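Local coordinates for phytase (Debaryomyces castellii, PDB 2GFI), which releases phosphate from phytate by hydrolysis, as a 3-phytase of the histidine acid phosphatase family, at residues K47-S52 / A395-K400; R374-K379 / R389-D394. All blocks are in the same frame, centred on the assembly; numbering follows the deposited sequence.

Contact 1. Residues K47-S52 / A395-K400; sequences KGFGIS and AVIPIK
Ile51 and Phe49, two apolar side chains of an irregular loop, pack against the short strand 395-397 and the proline that follows it. With CG beside the backbone N of Phe49, chi1 (-53°) swings the ring toward the second segment, where its CD2-CE2 side makes the contact. CD2 lies 3.6 Å from Val396 O, and this oxygen sits at the ring edge, near its plane. CE2 approaches the CD1 methyl of Ile397 at 3.7 Å, the two side chains crossing at about a right angle. Ile51 uses two branches: CG2, anti to the backbone N, rests 3.7 Å from Val396 CB, while the chain through CG1 runs out (chi2 161°) to meet Pro398 tip to tip, with CD1 a tight 3.4 Å from CG of the proline. At the other end Gly48 CA touches Ala395 CB at 3.5 Å; a side chain at this glycine would collide with that methyl. The segments share no direct hydrogen bond, and water joins their backbones instead. One water accepts from Phe49 N and lies 2.8 Å from Val396 O; a second accepts from Val396 N and lies 2.7 Å from Ile51 O. A second subunit packs against the loop: its Phe359 ring meets Phe49 and also packs on Pro398, and its Ile281 packs on Ile51, so the contact forms part of the subunit interface. Within the chain, the loop precedes strand 59-69, and strand 395-397 pairs antiparallel with strand 385-392, whose Arg389 touches both Ile51 and Val396.

Contact 2. Residues R374-K379 / R389-D394; sequences RTIIEK and RYVIND
Arg374 to Glu378 pair with Arg389 to Asn393 as the two arms of an antiparallel beta hairpin, part of the mixed sheet of the histidine phosphatase domain. At Arg374 the carbonyl O receives Asn393 N at 2.8 Å in a nearly straight bond. The side chain, bent at chi3 (69°), brings its guanidinium obliquely past the Asp394 carboxylate without an N-H aimed at it; its salt bridge is to Asp136, while Asp394 bonds Tyr43. Thr375 faces Ile392 in a non-hydrogen-bonded pair, the two side chains side by side; OG1 packs 3.6 Å from Ile392 CD1 and hydrogen-bonds His340. Ile376 and Val391 form a hydrogen-bonded pair, N to O both ways; their side chains lie on the sheet face that carries Glu378 and Arg389, where helix 133-148 covers Ile376. Ile377 returns to the other face and lies alongside Tyr390, its CG1 3.4 Å from CE1, the ring approached obliquely; Tyr390 OH bonds Tyr415. Two backbone bonds join the next pair, Glu378 N to Arg389 O and Arg389 N to Glu378 O, each 2.9 Å. The Glu378 carboxylate also meets the guanidinium in a buried salt bridge, the planes only 23° apart. Lys147 and Tyr148 hold OE2, and Arg389 also reaches the carbonyls of Asp54 and Gly407, so both ends of the ion pair are anchored. A methionine in place of Arg389 would probably leave the buried carboxylate without its charged mate on this strand and those two carbonyls without their donor. Arg389 grips side-on: NE is 2.7 Å from Glu378 OE1, and NH2 is 3.0 Å from that same oxygen, at its syn lone pair.

The two contacts lie on the same side of the chain's centre, their own centres 9 Å apart, and both reach one mixed sheet, contact 1 through strand 395-397. Along the chain, 47-52 comes first, then the hairpin of contact 2, and straight after it 395-400. Strand 385-392 is the shared element: it pairs with 374-382 and with 395-397, where Ile397 N lies 2.9 Å from Tyr390 O, a probable hydrogen bond. In contact 2 the side chain of Asn393 is about 9 Å from that of Asp333, the predicted proton donor, and that of Arg374 about 10 Å from that of His70, the predicted nucleophile, whereas contact 1 links the sheet to the subunit interface.

Contact 1. Residues K47-S52 / A395-K400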
loop_
_atom_site.group_PDB
_atom_site.type_symbol
_atom_site.label_atom_id
_atom_site.label_comp_id
_atom_site.label_asym_id
_atom_site.label_seq_id
_atom_site.Cartn_x
_atom_site.Cartn_y
_atom_site.Cartn_z
ATOM N N LYS A 47 10.092 -14.040 -1.229
ATOM C CA LYS A 47 9.427 -13.455 -2.420
ATOM C C LYS A 47 8.327 -14.401 -2.951
ATOM O O LYS A 47 7.256 -13.945 -3.318
ATOM C CB LYS A 47 10.426 -13.052 -3.508
ATOM C CG LYS A 47 11.568 -12.098 -3.006
ATOM C CD LYS A 47 12.596 -11.709 -4.150
ATOM C CE LYS A 47 13.136 -10.247 -3.927
ATOM N NZ LYS A 47 13.935 -9.662 -5.074
ATOM N N GLY A 48 8.592 -15.708 -2.937
ATOM C CA GLY A 48 7.585 -16.742 -3.233
ATOM C C GLY A 48 7.126 -16.828 -4.674
ATOM O O GLY A 48 7.704 -16.183 -5.522
ATOM N N PHE A 49 6.086 -17.617 -4.964
ATOM C CA PHE A 49 5.751 -17.881 -6.370
ATOM C C PHE A 49 4.286 -17.698 -6.662
ATOM O O PHE A 49 3.843 -18.022 -7.760
ATOM C CB PHE A 49 6.154 -19.290 -6.809
ATOM C CG PHE A 49 7.584 -19.639 -6.528
ATOM C CD1 PHE A 49 8.621 -19.084 -7.284
ATOM C CD2 PHE A 49 7.899 -20.570 -5.520
ATOM C CE1 PHE A 49 9.945 -19.435 -7.016
ATOM C CE2 PHE A 49 9.212 -20.937 -5.261
ATOM C CZ PHE A 49 10.239 -20.372 -6.007
ATOM N N GLY A 50 3.521 -17.203 -5.679
ATOM C CA GLY A 50 2.115 -16.930 -5.898
ATOM C C GLY A 50 1.231 -18.074 -5.481
ATOM O O GLY A 50 0.036 -18.012 -5.678
ATOM N N ILE A 51 1.825 -19.120 -4.892
ATOM C CA ILE A 51 1.102 -20.294 -4.450
ATOM C C ILE A 51 0.346 -19.933 -3.227
ATOM O O ILE A 51 0.890 -19.329 -2.285
ATOM C CB ILE A 51 2.046 -21.468 -4.183
ATOM C CG1 ILE A 51 2.812 -21.819 -5.467
ATOM C CG2 ILE A 51 1.266 -22.664 -3.763
ATOM C CD1 ILE A 51 4.033 -22.598 -5.206
ATOM N N SER A 52 -0.932 -20.252 -3.229
ATOM C CA SER A 52 -1.725 -19.928 -2.064
ATOM C C SER A 52 -1.215 -20.761 -0.871
ATOM O O SER A 52 -0.891 -21.962 -0.996
ATOM C CB SER A 52 -3.191 -20.107 -2.393
ATOM O OG SER A 52 -3.899 -20.408 -1.208
ATOM N N ALA A 395 6.036 -18.544 2.123
ATOM C CA ALA A 395 5.887 -18.847 0.713
ATOM C C ALA A 395 5.952 -20.349 0.525
ATOM O O ALA A 395 6.813 -20.984 1.104
ATOM C CB ALA A 395 7.004 -18.188 -0.087
ATOM N N VAL A 396 5.054 -20.926 -0.275
ATOM C CA VAL A 396 5.183 -22.343 -0.572
ATOM C C VAL A 396 6.361 -22.430 -1.489
ATOM O O VAL A 396 6.437 -21.689 -2.469
ATOM C CB VAL A 396 3.938 -22.946 -1.260
ATOM C CG1 VAL A 396 4.219 -24.399 -1.682
ATOM C CG2 VAL A 396 2.672 -22.813 -0.361
ATOM N N ILE A 397 7.297 -23.305 -1.151
ATOM C CA ILE A 397 8.422 -23.627 -2.032
ATOM C C ILE A 397 8.302 -25.077 -2.455
ATOM O O ILE A 397 8.673 -25.967 -1.687
ATOM C CB ILE A 397 9.781 -23.369 -1.321
ATOM C CG1 ILE A 397 9.813 -21.964 -0.671
ATOM C CG2 ILE A 397 10.960 -23.626 -2.273
ATOM C CD1 ILE A 397 9.779 -20.749 -1.644
ATOM N N PRO A 398 7.763 -25.341 -3.647
ATOM C CA PRO A 398 7.623 -26.709 -4.093
ATOM C C PRO A 398 8.982 -27.427 -4.237
ATOM O O PRO A 398 10.005 -26.794 -4.524
ATOM C CB PRO A 398 6.908 -26.573 -5.445
ATOM C CG PRO A 398 6.168 -25.249 -5.352
ATOM C CD PRO A 398 7.210 -24.384 -4.633
ATOM N N ILE A 399 8.974 -28.738 -3.985
ATOM C CA ILE A 399 10.140 -29.547 -4.205
ATOM C C ILE A 399 10.215 -29.819 -5.681
ATOM O O ILE A 399 9.238 -30.222 -6.282
ATOM C CB ILE A 399 10.043 -30.870 -3.451
ATOM C CG1 ILE A 399 9.870 -30.616 -1.966
ATOM C CG2 ILE A 399 11.263 -31.724 -3.769
ATOM C CD1 ILE A 399 9.441 -31.833 -1.213
ATOM N N LYS A 400 11.381 -29.580 -6.257
ATOM C CA LYS A 400 11.614 -29.852 -7.651
ATOM C C LYS A 400 11.216 -31.288 -8.017
ATOM O O LYS A 400 11.733 -32.279 -7.444
ATOM C CB LYS A 400 13.084 -29.609 -7.968
ATOM C CG LYS A 400 13.409 -29.698 -9.442
ATOM C CD LYS A 400 14.914 -29.565 -9.625
ATOM C CE LYS A 400 15.307 -30.030 -11.007
ATOM N NZ LYS A 400 16.748 -29.723 -11.278
HETATM O O HOH W 1 4.903 -19.465 -3.345
HETATM O O HOH W 2 3.387 -18.716 -1.617
#

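Contact 2. Residues R374-K379 / R389-D394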
loop_
_atom_site.group_PDB
_atom_site.type_symbol
_atom_site.label_atom_id
_atom_site.label_comp_id
_atom_site.label_asym_id
_atom_site.label_seq_id
_atom_site.Cartn_x
_atom_site.Cartn_y
_atom_site.Cartn_z
ATOM N N ARG A 374 11.125 -18.895 9.387
ATOM C CA ARG A 374 10.200 -19.959 9.641
ATOM C C ARG A 374 10.251 -20.931 8.486
ATOM O O ARG A 374 9.998 -20.577 7.335
ATOM C CB ARG A 374 8.773 -19.410 9.879
ATOM C CG ARG A 374 8.274 -18.415 8.823
ATOM C CD ARG A 374 7.290 -17.402 9.332
ATOM N NE ARG A 374 7.974 -16.490 10.227
ATOM C CZ ARG A 374 7.413 -15.491 10.898
ATOM N NH1 ARG A 374 6.106 -15.239 10.796
ATOM N NH2 ARG A 374 8.185 -14.716 11.653
ATOM N N THR A 375 10.630 -22.158 8.773
ATOM C CA THR A 375 10.538 -23.188 7.779
ATOM C C THR A 375 9.430 -24.105 8.259
ATOM O O THR A 375 9.476 -24.640 9.361
ATOM C CB THR A 375 11.897 -23.910 7.641
ATOM O OG1 THR A 375 12.725 -23.141 6.744
ATOM C CG2 THR A 375 11.745 -25.317 6.995
ATOM N N ILE A 376 8.400 -24.237 7.445
ATOM C CA ILE A 376 7.261 -25.051 7.831
ATOM C C ILE A 376 7.071 -26.185 6.817
ATOM O O ILE A 376 7.151 -25.963 5.600
ATOM C CB ILE A 376 6.015 -24.176 7.906
ATOM C CG1 ILE A 376 6.016 -23.357 9.211
ATOM C CG2 ILE A 376 4.744 -25.011 7.721
ATOM C CD1 ILE A 376 5.069 -22.168 9.146
ATOM N N ILE A 377 6.878 -27.398 7.339
ATOM C CA ILE A 377 6.344 -28.516 6.570
ATOM C C ILE A 377 4.888 -28.740 6.943
ATOM O O ILE A 377 4.577 -28.926 8.113
ATOM C CB ILE A 377 7.180 -29.768 6.834
ATOM C CG1 ILE A 377 8.660 -29.439 6.577
ATOM C CG2 ILE A 377 6.682 -30.926 5.954
ATOM C CD1 ILE A 377 9.644 -30.489 7.036
ATOM N N GLU A 378 3.994 -28.662 5.957
ATOM C CA GLU A 378 2.584 -28.976 6.149
ATOM C C GLU A 378 2.385 -30.337 5.548
ATOM O O GLU A 378 2.938 -30.622 4.508
ATOM C CB GLU A 378 1.651 -28.023 5.385
ATOM C CG GLU A 378 1.963 -26.566 5.593
ATOM C CD GLU A 378 1.057 -25.636 4.827
ATOM O OE1 GLU A 378 0.838 -25.850 3.612
ATOM O OE2 GLU A 378 0.585 -24.684 5.463
ATOM N N LYS A 379 1.557 -31.149 6.191
ATOM C CA LYS A 379 1.200 -32.450 5.683
ATOM C C LYS A 379 -0.299 -32.452 5.691
ATOM O O LYS A 379 -0.906 -32.127 6.689
ATOM C CB LYS A 379 1.729 -33.558 6.602
ATOM C CG LYS A 379 1.310 -34.958 6.161
ATOM C CD LYS A 379 1.623 -35.956 7.228
ATOM C CE LYS A 379 1.049 -37.318 6.864
ATOM N NZ LYS A 379 1.626 -38.366 7.742
ATOM N N ARG A 389 4.344 -30.404 1.925
ATOM C CA ARG A 389 4.986 -29.301 1.226
ATOM C C ARG A 389 5.659 -28.369 2.217
ATOM O O ARG A 389 5.347 -28.379 3.411
ATOM C CB ARG A 389 3.991 -28.533 0.333
ATOM C CG ARG A 389 3.020 -27.686 1.097
ATOM C CD ARG A 389 2.170 -26.828 0.203
ATOM N NE ARG A 389 1.195 -26.105 0.985
ATOM C CZ ARG A 389 0.232 -25.373 0.456
ATOM N NH1 ARG A 389 0.120 -25.301 -0.879
ATOM N NH2 ARG A 389 -0.634 -24.735 1.252
ATOM N N TYR A 390 6.578 -27.568 1.692
ATOM C CA TYR A 390 7.321 -26.591 2.468
ATOM C C TYR A 390 6.782 -25.175 2.303
ATOM O O TYR A 390 6.506 -24.747 1.191
ATOM C CB TYR A 390 8.754 -26.600 1.999
ATOM C CG TYR A 390 9.544 -27.738 2.553
ATOM C CD1 TYR A 390 10.266 -27.584 3.746
ATOM C CD2 TYR A 390 9.573 -28.984 1.901
ATOM C CE1 TYR A 390 11.004 -28.625 4.254
ATOM C CE2 TYR A 390 10.319 -30.045 2.423
ATOM C CZ TYR A 390 11.013 -29.855 3.593
ATOM O OH TYR A 390 11.749 -30.889 4.116
ATOM N N VAL A 391 6.666 -24.453 3.417
ATOM C CA VAL A 391 6.354 -23.039 3.405
ATOM C C VAL A 391 7.527 -22.372 4.136
ATOM O O VAL A 391 7.683 -22.507 5.364
ATOM C CB VAL A 391 4.983 -22.747 4.097
ATOM C CG1 VAL A 391 4.466 -21.379 3.726
ATOM C CG2 VAL A 391 3.919 -23.803 3.717
ATOM N N ILE A 392 8.380 -21.679 3.367
ATOM C CA ILE A 392 9.559 -21.033 3.895
ATOM C C ILE A 392 9.245 -19.550 3.933
ATOM O O ILE A 392 8.931 -18.926 2.907
ATOM C CB ILE A 392 10.718 -21.264 2.971
ATOM C CG1 ILE A 392 10.823 -22.744 2.567
ATOM C CG2 ILE A 392 12.023 -20.646 3.575
ATOM C CD1 ILE A 392 10.799 -23.719 3.765
ATOM N N ASN A 393 9.284 -18.987 5.127
ATOM C CA ASN A 393 8.993 -17.566 5.314
ATOM C C ASN A 393 7.775 -17.126 4.530
ATOM O O ASN A 393 7.810 -16.150 3.776
ATOM C CB ASN A 393 10.220 -16.776 4.987
ATOM C CG ASN A 393 11.357 -17.250 5.774
ATOM O OD1 ASN A 393 12.420 -17.562 5.250
ATOM N ND2 ASN A 393 11.132 -17.378 7.060
ATOM N N ASP A 394 6.709 -17.895 4.740
ATOM C CA ASP A 394 5.387 -17.595 4.254
ATOM C C ASP A 394 5.167 -17.781 2.773
ATOM O O ASP A 394 4.196 -17.261 2.243
ATOM C CB ASP A 394 4.934 -16.216 4.685
ATOM C CG ASP A 394 4.771 -16.109 6.145
ATOM O OD1 ASP A 394 4.061 -16.974 6.713
ATOM O OD2 ASP A 394 5.286 -15.179 6.815
#